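Local coordinates for protein eukaryotic initiation factor 4F subunit P150 (Saccharomyces cerevisiae, PDB 2VSO) that serves in the eIF4F complex as an initial point of assembly for the translation apparatus at the mRNA cap, this chain being its eIF4A-binding middle domain, at residues C[80-85]-C[177-182]; C[131-136]-C[187-192]. All blocks are in the same frame, centred on the assembly; numbering follows the deposited sequence.

Interaction 1: residues C[80-85]-C[177-182]; sequences EQIFLK and VRFIGF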
loop_
_atom_site.group_PDB
_atom_site.type_symbol
_atom_site.label_atom_id
_atom_site.label_comp_id
_atom_site.label_asym_id
_atom_site.label_seq_id
_atom_site.Cartn_x
_atom_site.Cartn_y
_atom_site.Cartn_z
ATOM N N GLU C 80 15.637 0.320 22.806
ATOM C CA GLU C 80 15.739 1.603 22.133
ATOM C C GLU C 80 15.685 1.418 20.624
ATOM O O GLU C 80 15.196 2.280 19.887
ATOM C CB GLU C 80 17.037 2.285 22.514
ATOM C CG GLU C 80 17.260 3.609 21.815
ATOM C CD GLU C 80 18.710 4.058 21.855
ATOM O OE1 GLU C 80 18.974 5.225 21.504
ATOM O OE2 GLU C 80 19.580 3.241 22.231
ATOM N N GLN C 81 16.193 0.279 20.175
ATOM C CA GLN C 81 16.234 -0.027 18.759
ATOM C C GLN C 81 14.883 -0.507 18.243
ATOM O O GLN C 81 14.556 -0.302 17.074
ATOM C CB GLN C 81 17.287 -1.090 18.479
ATOM C CG GLN C 81 18.679 -0.557 18.325
ATOM C CD GLN C 81 19.653 -1.652 17.941
ATOM O OE1 GLN C 81 19.574 -2.213 16.847
ATOM N NE2 GLN C 81 20.580 -1.963 18.840
ATOM N N ILE C 82 14.113 -1.161 19.108
ATOM C CA ILE C 82 12.786 -1.622 18.736
ATOM C C ILE C 82 11.885 -0.420 18.552
ATOM O O ILE C 82 11.044 -0.402 17.656
ATOM C CB ILE C 82 12.166 -2.567 19.780
ATOM C CG1 ILE C 82 12.968 -3.863 19.866
ATOM C CG2 ILE C 82 10.729 -2.882 19.404
ATOM C CD1 ILE C 82 12.456 -4.828 20.904
ATOM N N PHE C 83 12.073 0.589 19.395
ATOM C CA PHE C 83 11.326 1.838 19.259
ATOM C C PHE C 83 11.688 2.586 17.986
ATOM O O PHE C 83 10.812 3.081 17.277
ATOM C CB PHE C 83 11.527 2.753 20.461
ATOM C CG PHE C 83 10.543 2.529 21.564
ATOM C CD1 PHE C 83 9.631 3.514 21.908
ATOM C CD2 PHE C 83 10.523 1.334 22.266
ATOM C CE1 PHE C 83 8.728 3.316 22.944
ATOM C CE2 PHE C 83 9.609 1.128 23.290
ATOM C CZ PHE C 83 8.709 2.118 23.625
ATOM N N LEU C 84 12.979 2.678 17.696
ATOM C CA LEU C 84 13.410 3.339 16.472
ATOM C C LEU C 84 12.808 2.633 15.246
ATOM O O LEU C 84 12.337 3.290 14.319
ATOM C CB LEU C 84 14.940 3.402 16.404
ATOM C CG LEU C 84 15.610 4.225 17.517
ATOM C CD1 LEU C 84 17.116 4.112 17.457
ATOM C CD2 LEU C 84 15.205 5.678 17.457
ATOM N N LYS C 85 12.808 1.302 15.255
ATOM C CA LYS C 85 12.188 0.514 14.196
ATOM C C LYS C 85 10.688 0.756 14.142
ATOM O O LYS C 85 10.139 1.026 13.082
ATOM C CB LYS C 85 12.435 -0.983 14.397
ATOM C CG LYS C 85 13.228 -1.661 13.270
ATOM C CD LYS C 85 12.401 -1.752 12.002
ATOM C CE LYS C 85 13.254 -1.780 10.753
ATOM N NZ LYS C 85 13.594 -3.154 10.306
ATOM N N VAL C 177 3.371 7.795 18.638
ATOM C CA VAL C 177 2.063 7.857 19.297
ATOM C C VAL C 177 1.306 6.600 18.941
ATOM O O VAL C 177 0.576 6.030 19.756
ATOM C CB VAL C 177 1.214 9.064 18.862
ATOM C CG1 VAL C 177 1.867 10.375 19.293
ATOM C CG2 VAL C 177 1.038 9.040 17.400
ATOM N N ARG C 178 1.514 6.154 17.712
ATOM C CA ARG C 178 0.866 4.965 17.219
ATOM C C ARG C 178 1.353 3.751 17.972
ATOM O O ARG C 178 0.566 2.886 18.355
ATOM C CB ARG C 178 1.155 4.798 15.733
ATOM C CG ARG C 178 0.861 3.417 15.258
ATOM C CD ARG C 178 0.695 3.338 13.771
ATOM N NE ARG C 178 -0.153 2.186 13.535
ATOM C CZ ARG C 178 -0.728 1.887 12.385
ATOM N NH1 ARG C 178 -0.538 2.659 11.326
ATOM N NH2 ARG C 178 -1.490 0.809 12.303
ATOM N N PHE C 179 2.665 3.709 18.173
ATOM C CA PHE C 179 3.329 2.611 18.849
ATOM C C PHE C 179 2.977 2.569 20.332
ATOM O O PHE C 179 2.771 1.496 20.896
ATOM C CB PHE C 179 4.830 2.730 18.645
ATOM C CG PHE C 179 5.606 1.595 19.217
ATOM C CD1 PHE C 179 5.357 0.300 18.823
ATOM C CD2 PHE C 179 6.603 1.828 20.148
ATOM C CE1 PHE C 179 6.084 -0.751 19.346
ATOM C CE2 PHE C 179 7.332 0.780 20.673
ATOM C CZ PHE C 179 7.072 -0.511 20.268
ATOM N N ILE C 180 2.898 3.743 20.945
ATOM C CA ILE C 180 2.379 3.858 22.294
ATOM C C ILE C 180 1.036 3.149 22.386
ATOM O O ILE C 180 0.780 2.408 23.348
ATOM C CB ILE C 180 2.130 5.323 22.695
ATOM C CG1 ILE C 180 3.414 6.149 22.652
ATOM C CG2 ILE C 180 1.462 5.389 24.052
ATOM C CD1 ILE C 180 4.540 5.587 23.434
ATOM N N GLY C 181 0.174 3.404 21.390
ATOM C CA GLY C 181 -1.195 2.914 21.393
ATOM C C GLY C 181 -1.264 1.399 21.362
ATOM O O GLY C 181 -2.157 0.794 21.932
ATOM N N PHE C 182 -0.302 0.790 20.687
ATOM C CA PHE C 182 -0.175 -0.660 20.641
ATOM C C PHE C 182 0.492 -1.287 21.873
ATOM O O PHE C 182 0.286 -2.457 22.161
ATOM C CB PHE C 182 0.558 -1.076 19.369
ATOM C CG PHE C 182 -0.291 -0.989 18.128
ATOM C CD1 PHE C 182 0.206 -0.421 16.964
ATOM C CD2 PHE C 182 -1.593 -1.474 18.127
ATOM C CE1 PHE C 182 -0.578 -0.341 15.821
ATOM C CE2 PHE C 182 -2.391 -1.405 16.979
ATOM C CZ PHE C 182 -1.886 -0.837 15.826
#

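Interaction 2: residues C[131-136]-C[187-192]; sequences ARCHAE and NLLTGK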
loop_
_atom_site.group_PDB
_atom_site.type_symbol
_atom_site.label_atom_id
_atom_site.label_comp_id
_atom_site.label_asym_id
_atom_site.label_seq_id
_atom_site.Cartn_x
_atom_site.Cartn_y
_atom_site.Cartn_z
ATOM N N ALA C 131 10.332 4.469 30.242
ATOM C CA ALA C 131 11.471 5.393 30.233
ATOM C C ALA C 131 11.863 5.761 28.817
ATOM O O ALA C 131 12.262 6.894 28.542
ATOM C CB ALA C 131 12.688 4.783 30.983
ATOM N N ARG C 132 11.748 4.793 27.918
ATOM C CA ARG C 132 12.081 5.022 26.521
ATOM C C ARG C 132 10.999 5.771 25.727
ATOM O O ARG C 132 11.326 6.402 24.723
ATOM C CB ARG C 132 12.458 3.705 25.838
ATOM C CG ARG C 132 12.682 3.811 24.357
ATOM C CD ARG C 132 13.776 4.785 24.046
ATOM N NE ARG C 132 15.045 4.368 24.625
ATOM C CZ ARG C 132 16.103 5.165 24.721
ATOM N NH1 ARG C 132 16.024 6.410 24.278
ATOM N NH2 ARG C 132 17.229 4.724 25.264
ATOM N N CYS C 133 9.733 5.727 26.151
ATOM C CA CYS C 133 8.718 6.509 25.410
ATOM C C CYS C 133 8.917 7.953 25.795
ATOM O O CYS C 133 8.863 8.843 24.955
ATOM C CB CYS C 133 7.256 6.116 25.711
ATOM S SG CYS C 133 6.830 4.384 25.527
ATOM N N HIS C 134 9.145 8.162 27.088
ATOM C CA HIS C 134 9.410 9.486 27.640
ATOM C C HIS C 134 10.592 10.128 26.947
ATOM O O HIS C 134 10.548 11.295 26.565
ATOM C CB HIS C 134 9.695 9.388 29.127
ATOM C CG HIS C 134 8.466 9.329 29.981
ATOM N ND1 HIS C 134 7.465 10.277 29.908
ATOM C CD2 HIS C 134 8.090 8.461 30.942
ATOM C CE1 HIS C 134 6.519 9.980 30.781
ATOM N NE2 HIS C 134 6.877 8.884 31.428
ATOM N N ALA C 135 11.651 9.358 26.772
ATOM C CA ALA C 135 12.814 9.869 26.063
ATOM C C ALA C 135 12.442 10.267 24.639
ATOM O O ALA C 135 12.655 11.407 24.226
ATOM C CB ALA C 135 13.943 8.844 26.064
ATOM N N GLU C 136 11.874 9.326 23.893
ATOM C CA GLU C 136 11.531 9.586 22.502
ATOM C C GLU C 136 10.442 10.655 22.396
ATOM O O GLU C 136 10.435 11.453 21.462
ATOM C CB GLU C 136 11.119 8.289 21.791
ATOM C CG GLU C 136 12.115 7.130 21.959
ATOM C CD GLU C 136 13.489 7.411 21.353
ATOM O OE1 GLU C 136 13.733 8.547 20.911
ATOM O OE2 GLU C 136 14.330 6.490 21.313
ATOM N N ASN C 187 -1.197 -3.664 27.592
ATOM C CA ASN C 187 -0.917 -3.380 28.997
ATOM C C ASN C 187 0.588 -3.411 29.302
ATOM O O ASN C 187 1.022 -3.890 30.356
ATOM C CB ASN C 187 -1.695 -4.332 29.915
ATOM C CG ASN C 187 -3.192 -4.301 29.648
ATOM O OD1 ASN C 187 -3.819 -3.244 29.703
ATOM N ND2 ASN C 187 -3.773 -5.465 29.359
ATOM N N LEU C 188 1.371 -2.905 28.353
ATOM C CA LEU C 188 2.798 -2.719 28.530
ATOM C C LEU C 188 3.118 -1.255 28.875
ATOM O O LEU C 188 4.282 -0.865 28.993
ATOM C CB LEU C 188 3.558 -3.142 27.278
ATOM C CG LEU C 188 3.329 -4.556 26.750
ATOM C CD1 LEU C 188 4.279 -4.883 25.592
ATOM C CD2 LEU C 188 3.502 -5.551 27.859
ATOM N N LEU C 189 2.070 -0.458 29.047
ATOM C CA LEU C 189 2.193 0.928 29.487
ATOM C C LEU C 189 0.965 1.302 30.304
ATOM O O LEU C 189 -0.119 0.749 30.105
ATOM C CB LEU C 189 2.314 1.896 28.305
ATOM C CG LEU C 189 3.567 1.970 27.431
ATOM C CD1 LEU C 189 3.331 2.877 26.230
ATOM C CD2 LEU C 189 4.737 2.475 28.226
ATOM N N THR C 190 1.142 2.252 31.215
ATOM C CA THR C 190 0.052 2.740 32.043
ATOM C C THR C 190 -0.632 3.901 31.335
ATOM O O THR C 190 -0.148 4.385 30.310
ATOM C CB THR C 190 0.546 3.208 33.437
ATOM O OG1 THR C 190 1.370 4.376 33.298
ATOM C CG2 THR C 190 1.340 2.108 34.120
ATOM N N GLY C 191 -1.754 4.348 31.892
ATOM C CA GLY C 191 -2.507 5.447 31.323
ATOM C C GLY C 191 -1.755 6.763 31.328
ATOM O O GLY C 191 -2.001 7.612 30.476
ATOM N N LYS C 192 -0.838 6.943 32.277
ATOM C CA LYS C 192 -0.162 8.229 32.432
ATOM C C LYS C 192 0.538 8.641 31.145
ATOM O O LYS C 192 0.620 9.828 30.831
ATOM C CB LYS C 192 0.824 8.215 33.609
ATOM C CG LYS C 192 2.229 7.716 33.279
ATOM C CD LYS C 192 3.201 7.991 34.429
ATOM C CE LYS C 192 4.584 7.398 34.167
ATOM N NZ LYS C 192 5.546 7.704 35.269
#

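Interaction 1: residues C[80-85]-C[177-182]
Phe179 drives the edge of its ring into one face of Phe83, a T-shaped aromatic pair that makes up most of this contact between helices 73-88 and 163-185. The ring planes stand at 89° and the centroids are 4.7 Å apart. The touching corner is CE2 of Phe179, which sits 3.3 Å above the Phe83 plane, over the ring centre, so the partly positive C-H rim of one ring meets the electron-rich face of the other. CD2 follows behind it, 3.8 Å from CE1 of Phe83. Phe179 can span the gap because its CG lies anti to the backbone N (chi1 -176°), which carries the ring out from a CB already pointing toward helix 73-88. Two large flat side chains suit a place where the backbones stay 8.0 Å apart between CA of Phe83 and CA of Phe179.

Packing is looser to one side, where CG2 of Ile82 lies 4.4 Å from CZ of Phe179, obliquely to the ring, with the remainder of the isoleucine turned from it. Farther round helix 73-88, Leu84 is exposed, whereas Lys85 is buried near the chain of another protein, its NZ bonded to Asn45 OD1. With no hydrogen bond between the segments, apolar packing alone joins them: a buried edge-to-face aromatic pair between helices of the all-helical, HEAT-repeat-like MIF4G domain.

Interaction 2: residues C[131-136]-C[187-192]
The turn that joins helix 163-185 to helix 191-206 is packed against helix 122-139 by Leu189, whose branched end meets Cys133. Both methyl groups take part: CD1 and CD2 of Leu189 each lie 3.9 Å from SG of Cys133, so the sulfur faces the fork of the leucine. The CB atoms of the two residues point toward each other's segment, which lets side chains of modest length meet although CA of Cys133 and CA of Leu189 are 9.5 Å apart. A small, weakly polar thiol and a branched aliphatic chain both suit this buried place, where Leu189 also touches Val130, Ile180 and Leu183.

The leucine is presented by a change in chain direction. Helix 163-185 ends in a Schellman motif with Asn187, at positive phi, as its C-prime residue: Leu188 N bonds to Leu183 O and Asn187 N to Tyr184 O. Leu189 then follows in an extended conformation before the next helix starts, its CB directed at helix 122-139.

At the outer margin, His134 and Lys192 cross at about a right angle. The CE methylene of Lys192 comes to the edge of the imidazole, in the ring plane, 3.9 Å from NE2. CG of Lys192 sits between its own backbone N and carbonyl carbon (chi1 87°), and the extended chain beyond it brings CE to the ring; NZ, one bond on, is 4.2 Å from NE2 of His134. Closeness to the ammonium might disfavour a positive charge on the histidine, though Glu196, which also touches it, would work the other way.

Overall arrangement
Cys133 joins the two contacts, whose centres lie about 10 Å apart. While its sulfur meets Leu189 in interaction 2, it also packs against both segments of interaction 1: SG is 3.4 Å from CE1 of Phe83 and 3.3 Å from CD1 of Ile180. Helix 122-139 thus borders helices 73-88 and 163-185 together, and Arg132 extends the junction, its CG lying 3.7 Å from CG of Phe83. Interaction 1 is wholly buried, about 3 Å from the centre of the chain; interaction 2, at about 9 Å, runs out to solvent at Lys192. Their segments alternate along the sequence, so helix 122-139, coming between the two partners of interaction 1 in the chain, also packs on both within the MIF4G domain.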